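Amidase (Bacillus anthracis, PDB 5EWQ) probably hydrolyses carboxylic amides to the corresponding acid and ammonia, as an enzyme of the amidase signature family. Local coordinates at residues L241-G246 with T275-M280; V211-F216 with Q236-L241; E52-I57 with Y115-V120. All blocks are in the same frame, centred on the assembly; numbering follows the deposited sequence.

Contact 1 of 3, residues L241-G246 with T275-M280; sequences LRPSLG and TLFNAM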
ATOM      1  N   LEU A 241      -6.317   0.752  -1.278  1.00 38.29           N
ATOM      2  CA  LEU A 241      -6.914   1.340  -2.473  1.00 40.17           C
ATOM      3  C   LEU A 241      -5.891   1.611  -3.569  1.00 54.69           C
ATOM      4  O   LEU A 241      -4.854   2.221  -3.323  1.00 50.55           O
ATOM      5  CB  LEU A 241      -7.633   2.647  -2.127  1.00 42.91           C
ATOM      6  CG  LEU A 241      -8.120   3.458  -3.333  1.00 49.46           C
ATOM      7  CD1 LEU A 241      -9.480   2.972  -3.815  1.00 47.13           C
ATOM      8  CD2 LEU A 241      -8.151   4.948  -3.030  1.00 51.35           C
ATOM      9  N   ARG A 242      -6.189   1.147  -4.778  1.00 61.83           N
ATOM     10  CA  ARG A 242      -5.439   1.560  -5.958  1.00 64.97           C
ATOM     11  C   ARG A 242      -6.226   2.637  -6.689  1.00 64.43           C
ATOM     12  O   ARG A 242      -7.318   2.375  -7.186  1.00 78.05           O
ATOM     13  CB  ARG A 242      -5.168   0.380  -6.893  1.00 49.66           C
ATOM     14  CG  ARG A 242      -4.582   0.798  -8.236  1.00 40.11           C
ATOM     15  CD  ARG A 242      -4.592  -0.340  -9.245  1.00 51.06           C
ATOM     16  NE  ARG A 242      -4.185   0.109 -10.573  1.00 46.81           N
ATOM     17  CZ  ARG A 242      -2.940   0.046 -11.035  1.00 40.18           C
ATOM     18  NH1 ARG A 242      -1.975  -0.456 -10.279  1.00 52.72           N
ATOM     19  NH2 ARG A 242      -2.660   0.480 -12.255  1.00 41.71           N
ATOM     20  N   PRO A 243      -5.680   3.858  -6.748  1.00 55.51           N
ATOM     21  CA  PRO A 243      -6.384   4.962  -7.406  1.00 58.45           C
ATOM     22  C   PRO A 243      -6.362   4.835  -8.926  1.00 53.48           C
ATOM     23  O   PRO A 243      -5.648   3.988  -9.462  1.00 54.09           O
ATOM     24  CB  PRO A 243      -5.601   6.193  -6.949  1.00 54.59           C
ATOM     25  CG  PRO A 243      -4.223   5.682  -6.725  1.00 50.43           C
ATOM     26  CD  PRO A 243      -4.379   4.279  -6.200  1.00 48.04           C
ATOM     27  N   SER A 244      -7.142   5.668  -9.605  1.00 56.06           N
ATOM     28  CA  SER A 244      -7.144   5.688 -11.062  1.00 60.30           C
ATOM     29  C   SER A 244      -5.809   6.209 -11.576  1.00 68.98           C
ATOM     30  O   SER A 244      -5.218   7.108 -10.979  1.00 70.77           O
ATOM     31  CB  SER A 244      -8.291   6.551 -11.593  1.00 68.67           C
ATOM     32  OG  SER A 244      -9.538   6.111 -11.086  1.00 71.89           O
ATOM     33  N   LEU A 245      -5.333   5.637 -12.679  1.00 87.71           N
ATOM     34  CA  LEU A 245      -4.073   6.067 -13.274  1.00 94.18           C
ATOM     35  C   LEU A 245      -4.160   7.517 -13.734  1.00 90.70           C
ATOM     36  O   LEU A 245      -4.633   7.806 -14.833  1.00 85.10           O
ATOM     37  CB  LEU A 245      -3.689   5.159 -14.442  1.00 90.17           C
ATOM     38  CG  LEU A 245      -3.223   3.752 -14.063  1.00 71.16           C
ATOM     39  CD1 LEU A 245      -2.846   2.954 -15.300  1.00 61.69           C
ATOM     40  CD2 LEU A 245      -2.056   3.820 -13.089  1.00 55.96           C
ATOM     41  N   GLY A 246      -3.701   8.424 -12.877  1.00 92.37           N
ATOM     42  CA  GLY A 246      -3.760   9.847 -13.150  1.00 84.49           C
ATOM     43  C   GLY A 246      -4.261  10.617 -11.945  1.00 72.33           C
ATOM     44  O   GLY A 246      -4.125  11.838 -11.871  1.00 78.51           O
ATOM     45  N   THR A 275      -9.479   9.231   4.180  1.00 66.54           N
ATOM     46  CA  THR A 275      -8.913  10.402   4.840  1.00 61.52           C
ATOM     47  C   THR A 275      -7.513  10.691   4.307  1.00 56.78           C
ATOM     48  O   THR A 275      -7.181  11.834   3.991  1.00 55.00           O
ATOM     49  CB  THR A 275      -8.853  10.210   6.366  1.00 55.44           C
ATOM     50  OG1 THR A 275     -10.184  10.085   6.884  1.00 70.49           O
ATOM     51  CG2 THR A 275      -8.170  11.393   7.026  1.00 56.76           C
ATOM     52  N   LEU A 276      -6.703   9.644   4.204  1.00 56.78           N
ATOM     53  CA  LEU A 276      -5.355   9.759   3.664  1.00 53.85           C
ATOM     54  C   LEU A 276      -5.389  10.061   2.170  1.00 49.86           C
ATOM     55  O   LEU A 276      -4.530  10.771   1.647  1.00 48.97           O
ATOM     56  CB  LEU A 276      -4.566   8.474   3.926  1.00 51.12           C
ATOM     57  CG  LEU A 276      -3.123   8.430   3.423  1.00 52.52           C
ATOM     58  CD1 LEU A 276      -2.294   9.507   4.095  1.00 58.96           C
ATOM     59  CD2 LEU A 276      -2.516   7.059   3.663  1.00 49.33           C
ATOM     60  N   PHE A 277      -6.398   9.521   1.491  1.00 49.50           N
ATOM     61  CA  PHE A 277      -6.530   9.660   0.045  1.00 50.07           C
ATOM     62  C   PHE A 277      -6.814  11.102  -0.371  1.00 67.76           C
ATOM     63  O   PHE A 277      -6.631  11.469  -1.532  1.00 72.04           O
ATOM     64  CB  PHE A 277      -7.634   8.731  -0.469  1.00 50.33           C
ATOM     65  CG  PHE A 277      -7.725   8.659  -1.966  1.00 50.77           C
ATOM     66  CD1 PHE A 277      -6.650   8.216  -2.718  1.00 48.69           C
ATOM     67  CD2 PHE A 277      -8.892   9.016  -2.619  1.00 53.48           C
ATOM     68  CE1 PHE A 277      -6.733   8.143  -4.096  1.00 53.96           C
ATOM     69  CE2 PHE A 277      -8.982   8.944  -3.997  1.00 55.62           C
ATOM     70  CZ  PHE A 277      -7.901   8.505  -4.736  1.00 52.12           C
ATOM     71  N   ASN A 278      -7.256  11.916   0.582  1.00 74.05           N
ATOM     72  CA  ASN A 278      -7.560  13.318   0.316  1.00 76.08           C
ATOM     73  C   ASN A 278      -6.316  14.148   0.011  1.00 77.59           C
ATOM     74  O   ASN A 278      -6.366  15.078  -0.793  1.00 88.78           O
ATOM     75  CB  ASN A 278      -8.307  13.935   1.500  1.00 70.65           C
ATOM     76  CG  ASN A 278      -9.734  13.436   1.615  1.00 68.27           C
ATOM     77  OD1 ASN A 278     -10.364  13.086   0.617  1.00 66.31           O
ATOM     78  ND2 ASN A 278     -10.254  13.406   2.836  1.00 62.92           N
ATOM     79  N   ALA A 279      -5.203  13.809   0.654  1.00 71.25           N
ATOM     80  CA  ALA A 279      -3.978  14.591   0.517  1.00 69.65           C
ATOM     81  C   ALA A 279      -3.041  14.030  -0.547  1.00 55.99           C
ATOM     82  O   ALA A 279      -2.116  14.711  -0.986  1.00 53.65           O
ATOM     83  CB  ALA A 279      -3.256  14.674   1.851  1.00 61.71           C
HETATM   84  N   MSE A 280      -3.274  12.788  -0.957  1.00 57.29           N
HETATM   85  CA  MSE A 280      -2.425  12.155  -1.960  1.00 56.22           C
HETATM   86  C   MSE A 280      -2.769  12.640  -3.363  1.00 60.32           C
HETATM   87  O   MSE A 280      -1.882  12.862  -4.188  1.00 58.13           O
HETATM   88  CB  MSE A 280      -2.549  10.635  -1.894  1.00 46.82           C
HETATM   89  CG  MSE A 280      -2.223  10.030  -0.541  1.00 44.88           C
HETATM   90 SE   MSE A 280      -2.126   8.088  -0.667  0.84 65.81          SE
HETATM   91  CE  MSE A 280      -3.026   7.885  -2.384  1.00 69.28           C
TER

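Contact 2 of 3, residues V211-F216 with Q236-L241; sequences VVAADF and QSVVGL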
ATOM      1  N   VAL A 211       2.074  -2.354   9.090  1.00 42.07           N
ATOM      2  CA  VAL A 211       2.151  -1.242  10.034  1.00 39.40           C
ATOM      3  C   VAL A 211       0.774  -0.784  10.509  1.00 46.90           C
ATOM      4  O   VAL A 211       0.630  -0.301  11.631  1.00 58.28           O
ATOM      5  CB  VAL A 211       2.901  -0.038   9.427  1.00 29.18           C
ATOM      6  CG1 VAL A 211       4.374  -0.363   9.257  1.00 36.82           C
ATOM      7  CG2 VAL A 211       2.282   0.367   8.098  1.00 29.22           C
ATOM      8  N   VAL A 212      -0.237  -0.937   9.660  1.00 34.69           N
ATOM      9  CA  VAL A 212      -1.597  -0.572  10.041  1.00 38.65           C
ATOM     10  C   VAL A 212      -2.328  -1.772  10.634  1.00 48.25           C
ATOM     11  O   VAL A 212      -3.269  -1.614  11.408  1.00 55.54           O
ATOM     12  CB  VAL A 212      -2.399  -0.015   8.846  1.00 34.19           C
ATOM     13  CG1 VAL A 212      -1.881   1.362   8.454  1.00 34.64           C
ATOM     14  CG2 VAL A 212      -2.342  -0.973   7.668  1.00 34.76           C
ATOM     15  N   ALA A 213      -1.883  -2.972  10.276  1.00 44.25           N
ATOM     16  CA  ALA A 213      -2.474  -4.192  10.815  1.00 43.45           C
ATOM     17  C   ALA A 213      -2.044  -4.405  12.262  1.00 33.35           C
ATOM     18  O   ALA A 213      -2.849  -4.792  13.107  1.00 50.16           O
ATOM     19  CB  ALA A 213      -2.089  -5.391   9.965  1.00 30.98           C
ATOM     20  N   ALA A 214      -0.771  -4.146  12.540  1.00 32.37           N
ATOM     21  CA  ALA A 214      -0.218  -4.347  13.875  1.00 40.34           C
ATOM     22  C   ALA A 214      -0.217  -3.051  14.680  1.00 46.84           C
ATOM     23  O   ALA A 214       0.415  -2.969  15.734  1.00 59.69           O
ATOM     24  CB  ALA A 214       1.189  -4.913  13.783  1.00 39.69           C
ATOM     25  N   ASP A 215      -0.929  -2.048  14.171  1.00 41.55           N
ATOM     26  CA  ASP A 215      -1.038  -0.740  14.815  1.00 37.48           C
ATOM     27  C   ASP A 215       0.323  -0.100  15.079  1.00 47.47           C
ATOM     28  O   ASP A 215       0.582   0.401  16.172  1.00 50.87           O
ATOM     29  CB  ASP A 215      -1.821  -0.850  16.127  1.00 43.46           C
ATOM     30  CG  ASP A 215      -3.286  -1.171  15.906  1.00 56.35           C
ATOM     31  OD1 ASP A 215      -3.629  -2.370  15.828  1.00 60.46           O
ATOM     32  OD2 ASP A 215      -4.097  -0.225  15.810  1.00 62.11           O
ATOM     33  N   PHE A 216       1.190  -0.128  14.072  1.00 42.10           N
ATOM     34  CA  PHE A 216       2.462   0.579  14.134  1.00 34.45           C
ATOM     35  C   PHE A 216       2.279   1.988  13.584  1.00 37.51           C
ATOM     36  O   PHE A 216       3.160   2.839  13.713  1.00 48.53           O
ATOM     37  CB  PHE A 216       3.543  -0.166  13.346  1.00 45.16           C
ATOM     38  CG  PHE A 216       3.877  -1.521  13.903  1.00 51.30           C
ATOM     39  CD1 PHE A 216       3.668  -1.808  15.241  1.00 53.02           C
ATOM     40  CD2 PHE A 216       4.402  -2.508  13.085  1.00 49.81           C
ATOM     41  CE1 PHE A 216       3.976  -3.053  15.754  1.00 48.90           C
ATOM     42  CE2 PHE A 216       4.712  -3.756  13.593  1.00 41.43           C
ATOM     43  CZ  PHE A 216       4.500  -4.029  14.930  1.00 42.31           C
ATOM     44  N   GLN A 236      -3.389  -9.485   4.813  1.00 28.78           N
ATOM     45  CA  GLN A 236      -3.124  -9.064   6.184  1.00 28.96           C
ATOM     46  C   GLN A 236      -4.327  -8.342   6.787  1.00 31.01           C
ATOM     47  O   GLN A 236      -4.196  -7.613   7.771  1.00 38.69           O
ATOM     48  CB  GLN A 236      -1.883  -8.174   6.236  1.00 27.71           C
ATOM     49  CG  GLN A 236      -0.639  -8.834   5.657  1.00 33.07           C
ATOM     50  CD  GLN A 236       0.612  -8.012   5.868  1.00 37.87           C
ATOM     51  OE1 GLN A 236       0.739  -7.300   6.862  1.00 43.23           O
ATOM     52  NE2 GLN A 236       1.548  -8.106   4.930  1.00 37.32           N
ATOM     53  N   SER A 237      -5.490  -8.548   6.175  1.00 32.03           N
ATOM     54  CA  SER A 237      -6.768  -8.063   6.695  1.00 38.20           C
ATOM     55  C   SER A 237      -6.798  -6.555   6.951  1.00 34.73           C
ATOM     56  O   SER A 237      -7.151  -6.115   8.044  1.00 40.23           O
ATOM     57  CB  SER A 237      -7.123  -8.809   7.984  1.00 35.05           C
ATOM     58  OG  SER A 237      -8.429  -8.482   8.423  1.00 42.59           O
ATOM     59  N   VAL A 238      -6.424  -5.771   5.945  1.00 34.12           N
ATOM     60  CA  VAL A 238      -6.515  -4.315   6.036  1.00 39.72           C
ATOM     61  C   VAL A 238      -7.080  -3.734   4.744  1.00 48.31           C
ATOM     62  O   VAL A 238      -7.213  -4.437   3.742  1.00 48.46           O
ATOM     63  CB  VAL A 238      -5.145  -3.664   6.330  1.00 33.61           C
ATOM     64  CG1 VAL A 238      -4.688  -3.982   7.745  1.00 33.47           C
ATOM     65  CG2 VAL A 238      -4.110  -4.107   5.313  1.00 31.64           C
ATOM     66  N   VAL A 239      -7.410  -2.447   4.774  1.00 46.92           N
ATOM     67  CA  VAL A 239      -7.980  -1.771   3.614  1.00 41.38           C
ATOM     68  C   VAL A 239      -6.888  -1.190   2.722  1.00 41.84           C
ATOM     69  O   VAL A 239      -5.962  -0.540   3.204  1.00 36.22           O
ATOM     70  CB  VAL A 239      -8.945  -0.644   4.041  1.00 41.26           C
ATOM     71  CG1 VAL A 239      -9.495   0.084   2.822  1.00 44.50           C
ATOM     72  CG2 VAL A 239     -10.077  -1.208   4.886  1.00 42.27           C
ATOM     73  N   GLY A 240      -7.000  -1.435   1.420  1.00 40.27           N
ATOM     74  CA  GLY A 240      -6.046  -0.914   0.458  1.00 37.16           C
ATOM     75  C   GLY A 240      -6.721  -0.425  -0.809  1.00 37.69           C
ATOM     76  O   GLY A 240      -7.593  -1.098  -1.357  1.00 53.38           O
ATOM     77  N   LEU A 241      -6.317   0.752  -1.278  1.00 38.29           N
ATOM     78  CA  LEU A 241      -6.914   1.340  -2.473  1.00 40.17           C
ATOM     79  C   LEU A 241      -5.891   1.611  -3.569  1.00 54.69           C
ATOM     80  O   LEU A 241      -4.854   2.221  -3.323  1.00 50.55           O
ATOM     81  CB  LEU A 241      -7.633   2.647  -2.127  1.00 42.91           C
ATOM     82  CG  LEU A 241      -8.120   3.458  -3.333  1.00 49.46           C
ATOM     83  CD1 LEU A 241      -9.480   2.972  -3.815  1.00 47.13           C
ATOM     84  CD2 LEU A 241      -8.151   4.948  -3.030  1.00 51.35           C
TER

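Contact 3 of 3, residues E52-I57 with Y115-V120; sequences ELQKMI and YGIPVV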
ATOM      1  N   GLU A  52     -11.360   8.919  15.929  1.00 78.41           N
ATOM      2  CA  GLU A  52     -11.357   8.625  17.358  1.00 76.12           C
ATOM      3  C   GLU A  52     -10.085   9.139  18.023  1.00 78.30           C
ATOM      4  O   GLU A  52     -10.102   9.539  19.187  1.00 82.58           O
ATOM      5  CB  GLU A  52     -11.507   7.121  17.596  1.00 80.00           C
ATOM      6  CG  GLU A  52     -12.821   6.546  17.092  1.00 89.19           C
ATOM      7  CD  GLU A  52     -12.916   5.047  17.295  1.00 93.36           C
ATOM      8  OE1 GLU A  52     -12.044   4.481  17.987  1.00 91.29           O
ATOM      9  OE2 GLU A  52     -13.865   4.435  16.759  1.00 93.69           O
ATOM     10  N   LEU A  53      -8.983   9.124  17.278  1.00 74.27           N
ATOM     11  CA  LEU A  53      -7.711   9.625  17.786  1.00 70.94           C
ATOM     12  C   LEU A  53      -7.751  11.138  17.967  1.00 80.26           C
ATOM     13  O   LEU A  53      -7.129  11.681  18.880  1.00 77.69           O
ATOM     14  CB  LEU A  53      -6.564   9.241  16.848  1.00 65.21           C
ATOM     15  CG  LEU A  53      -6.195   7.758  16.784  1.00 65.50           C
ATOM     16  CD1 LEU A  53      -5.090   7.524  15.765  1.00 64.24           C
ATOM     17  CD2 LEU A  53      -5.779   7.251  18.156  1.00 66.83           C
ATOM     18  N   GLN A  54      -8.488  11.814  17.091  1.00 80.18           N
ATOM     19  CA  GLN A  54      -8.631  13.263  17.170  1.00 89.79           C
ATOM     20  C   GLN A  54      -9.502  13.656  18.359  1.00 97.44           C
ATOM     21  O   GLN A  54      -9.363  14.749  18.906  1.00 95.48           O
ATOM     22  CB  GLN A  54      -9.227  13.820  15.874  1.00 88.93           C
ATOM     23  CG  GLN A  54      -8.413  13.521  14.619  1.00 79.22           C
ATOM     24  CD  GLN A  54      -7.170  14.386  14.487  1.00 74.69           C
ATOM     25  OE1 GLN A  54      -6.812  15.130  15.398  1.00 80.54           O
ATOM     26  NE2 GLN A  54      -6.508  14.292  13.339  1.00 80.01           N
ATOM     27  N   LYS A  55     -10.401  12.761  18.754  1.00 98.15           N
ATOM     28  CA  LYS A  55     -11.271  13.008  19.898  1.00 98.98           C
ATOM     29  C   LYS A  55     -10.518  12.812  21.209  1.00 94.66           C
ATOM     30  O   LYS A  55     -10.812  13.465  22.209  1.00 93.31           O
ATOM     31  CB  LYS A  55     -12.495  12.092  19.852  1.00 96.50           C
ATOM     32  CG  LYS A  55     -13.431  12.360  18.684  1.00 96.20           C
ATOM     33  CD  LYS A  55     -14.596  11.385  18.675  1.00 92.08           C
HETATM   34  N   MSE A  56      -9.542  11.908  21.195  1.00 87.15           N
HETATM   35  CA  MSE A  56      -8.756  11.609  22.386  1.00 88.73           C
HETATM   36  C   MSE A  56      -7.819  12.753  22.754  1.00 96.12           C
HETATM   37  O   MSE A  56      -7.414  12.886  23.909  1.00104.09           O
HETATM   38  CB  MSE A  56      -7.949  10.325  22.185  1.00 80.42           C
HETATM   39  CG  MSE A  56      -8.785   9.058  22.171  1.00 79.13           C
HETATM   40 SE   MSE A  56      -7.688   7.460  21.981  0.48 74.75          SE
HETATM   41  CE  MSE A  56      -6.414   7.802  23.416  1.00 77.43           C
ATOM     42  N   ILE A  57      -7.473  13.576  21.770  1.00 94.71           N
ATOM     43  CA  ILE A  57      -6.562  14.690  21.996  1.00101.05           C
ATOM     44  C   ILE A  57      -7.322  16.002  22.177  1.00105.08           C
ATOM     45  O   ILE A  57      -6.786  16.969  22.718  1.00106.80           O
ATOM     46  CB  ILE A  57      -5.555  14.835  20.839  1.00 95.26           C
ATOM     47  CG1 ILE A  57      -6.285  15.120  19.528  1.00101.01           C
ATOM     48  CG2 ILE A  57      -4.716  13.574  20.704  1.00 93.15           C
ATOM     49  CD1 ILE A  57      -5.393  15.066  18.316  1.00104.95           C
ATOM     50  N   TYR A 115      -4.021  16.173  10.321  1.00 65.10           N
ATOM     51  CA  TYR A 115      -3.117  16.993  11.122  1.00 67.12           C
ATOM     52  C   TYR A 115      -2.558  16.216  12.310  1.00 66.59           C
ATOM     53  O   TYR A 115      -3.309  15.695  13.133  1.00 67.53           O
ATOM     54  CB  TYR A 115      -3.823  18.258  11.615  1.00 72.74           C
ATOM     55  CG  TYR A 115      -2.902  19.214  12.344  1.00 73.99           C
ATOM     56  CD1 TYR A 115      -2.192  20.186  11.652  1.00 74.77           C
ATOM     57  CD2 TYR A 115      -2.735  19.136  13.721  1.00 75.89           C
ATOM     58  CE1 TYR A 115      -1.345  21.055  12.310  1.00 77.20           C
ATOM     59  CE2 TYR A 115      -1.890  20.001  14.387  1.00 78.53           C
ATOM     60  CZ  TYR A 115      -1.197  20.958  13.677  1.00 79.07           C
ATOM     61  OH  TYR A 115      -0.355  21.823  14.336  1.00 81.89           O
ATOM     62  N   GLY A 116      -1.232  16.140  12.386  1.00 74.41           N
ATOM     63  CA  GLY A 116      -0.561  15.484  13.492  1.00 75.22           C
ATOM     64  C   GLY A 116      -0.518  13.973  13.370  1.00 74.11           C
ATOM     65  O   GLY A 116       0.115  13.296  14.179  1.00 78.74           O
ATOM     66  N   ILE A 117      -1.193  13.443  12.356  1.00 59.80           N
ATOM     67  CA  ILE A 117      -1.248  12.002  12.145  1.00 62.29           C
ATOM     68  C   ILE A 117       0.028  11.479  11.493  1.00 57.93           C
ATOM     69  O   ILE A 117       0.392  11.908  10.397  1.00 52.47           O
ATOM     70  CB  ILE A 117      -2.452  11.606  11.268  1.00 62.10           C
ATOM     71  CG1 ILE A 117      -3.760  12.053  11.923  1.00 63.42           C
ATOM     72  CG2 ILE A 117      -2.462  10.104  11.025  1.00 52.28           C
ATOM     73  CD1 ILE A 117      -4.003  11.438  13.283  1.00 67.80           C
ATOM     74  N   PRO A 118       0.714  10.549  12.174  1.00 52.65           N
ATOM     75  CA  PRO A 118       1.906   9.902  11.616  1.00 59.08           C
ATOM     76  C   PRO A 118       1.554   8.972  10.458  1.00 49.71           C
ATOM     77  O   PRO A 118       0.602   8.198  10.557  1.00 45.99           O
ATOM     78  CB  PRO A 118       2.466   9.115  12.805  1.00 59.07           C
ATOM     79  CG  PRO A 118       1.286   8.864  13.678  1.00 56.95           C
ATOM     80  CD  PRO A 118       0.408  10.073  13.534  1.00 58.59           C
ATOM     81  N   VAL A 119       2.312   9.057   9.369  1.00 53.58           N
ATOM     82  CA  VAL A 119       2.073   8.217   8.200  1.00 56.07           C
ATOM     83  C   VAL A 119       3.342   7.466   7.809  1.00 49.63           C
ATOM     84  O   VAL A 119       4.432   8.036   7.805  1.00 47.87           O
ATOM     85  CB  VAL A 119       1.581   9.047   6.994  1.00 51.60           C
ATOM     86  CG1 VAL A 119       1.229   8.139   5.826  1.00 42.22           C
ATOM     87  CG2 VAL A 119       0.380   9.894   7.383  1.00 44.50           C
ATOM     88  N   VAL A 120       3.200   6.184   7.489  1.00 47.16           N
ATOM     89  CA  VAL A 120       4.330   5.381   7.042  1.00 40.11           C
ATOM     90  C   VAL A 120       4.251   5.130   5.541  1.00 37.63           C
ATOM     91  O   VAL A 120       3.326   4.478   5.059  1.00 45.06           O
ATOM     92  CB  VAL A 120       4.399   4.028   7.779  1.00 39.35           C
ATOM     93  CG1 VAL A 120       5.441   3.126   7.139  1.00 43.66           C
ATOM     94  CG2 VAL A 120       4.708   4.242   9.251  1.00 35.79           C
TER

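Contact 1 of 3, residues L241-G246 with T275-M280
The aromatic ring of F277 has the methyl group CD2 of L241 over one face and the ring carbon CB of P243 at its edge, close to the ring plane. This is helix-on-sheet packing within the amidase fold: F277 belongs to helix 270-280, and L241 to strand 239-242 of the central mixed sheet, while P243 lies where the chain leaves that strand. L241 CD2 is 3.7 Å from the centroid of the F277 ring and only 14° off the ring normal, which makes the approach a CH-pi contact onto the middle of the ring. The two side chains cross at about a right angle, so the leucine presents a single methyl to the face and does not lie along it. F277 is turned outward from its helix by a first torsion that sets CG opposite the backbone N (chi1 -172°), and the broad ring reaches the strand, whose nearest CA, that of L241, is 8.7 Å from the CA of F277. A large flat residue suits this separation, a branched leucine supplies the methyl for its face, and a compact proline packs its CB at the rim and brings no N-H that would need an acceptor. The junction is apolar and buried, with no hydrogen bond between the two segments. P265 of strand 263-267 also touches L241 and F277, the ring of Y301 meets that of F277, and E491 of helix 491-503 lies against both P243 and F277. At the rim of the phenylalanine, P243 CB comes to 3.6 Å from F277 CE1.

Contact 2 of 3, residues V211-F216 with Q236-L241
The amide nitrogen NE2 of Q236 is held by two backbone carbonyls, T201 O through a hydrogen bond and S206 O through a weak one, while its OE1 is hydrogen-bonded to the hydroxyl of T210. A glutamine suits this place because its one flat group can give and accept at once; the bonds to S206 and T210 tie the residue to helix 206-213, and that to T201 to the chain just before it. The carbonyl oxygen Q236 O lies 3.8 Å from A213 CB, a van der Waals approach at the last turn of the same helix. The rest is apolar. V238 CG1 meets A213 CB at 3.7 Å and V212 CG2 at 3.8 Å, so one valine methyl bears on two successive helical residues. It is brought there by a first torsion that turns CG1 opposite the carbonyl carbon of V238 (chi1 -70°). The small A213 lets the backbones approach closely, its CA being 6.3 Å from that of V238, and the branched V212 widens the apolar patch. Just past the helix, D215 forms a salt bridge with R268, which also donates weakly to V212 O. Helix 206-213, which begins in the Gly/Ser-rich segment typical of amidase-signature enzymes, thus packs its end on the chain running from helix 230-235 into strand 239-242, flanked in the mixed sheet by 263-267 and 466-473.

Contact 3 of 3, residues E52-I57 with Y115-V120
Q54 lays its carboxamide nitrogen against the end of I117, with NE2 3.8 Å from both CG1 and CD1, so that it sits beside the last bond of the isoleucine chain. The contact joins helix 50-58 to the loop that leads into strand 118-122, one of the parallel strands of the central mixed sheet in the amidase fold. The CB of Q54 does not aim at this loop. A bend in the middle of the side chain (chi2 -76°) swings the amide across to it. There the same NE2 donates to Y115 O in a hydrogen bond that is weak for its length, 3.5 Å, although nearly straight, with an angle of 164° at the hydrogen. Its stronger bond goes to another loop carbonyl, N113 O, and so one nitrogen bridges two peptide oxygens close together in the chain. On the other side of the amide, OE1 accepts a hydrogen bond from Y64 OH and a weak one from K110 NZ. With both ends engaged, the amide plane is fixed in its rotation, and a glutamine, which is uncharged and has a donor and an acceptor, fits this buried position between carbonyls and hydroxyl. Y115 takes part through its carbonyl; its hydroxyl is hydrogen-bonded to L102 O. The glycine that follows, G116, has a positive phi of 80°, a conformation that glycine adopts readily, just before the chain enters strand 118-122. I117 brings a branched apolar side chain against the helix, and L53, one residue before Q54, approaches it more loosely, with L53 CD1 4.8 Å from I117 CD1.

In the fold
Along the chain contact 3 comes first, then contact 2, then contact 1. All three reach the same mixed sheet: contact 1 on strand 239-242 and contact 2 on the chain entering it, L241 belonging to both ranges, and contact 3 on the loop leading into strand 118-122, which lies three places away in the strand order. Their centres are about 16 Å apart for contacts 1 and 2 and for 2 and 3, and about 19 Å for 1 and 3. Methyl packing between L276 and V119, and between V211 and V120, links contact 3 to the others. Helices 50-58, 206-213 and 270-280 are thereby placed against one central sheet and the loops that feed it, the core of this probable amidase.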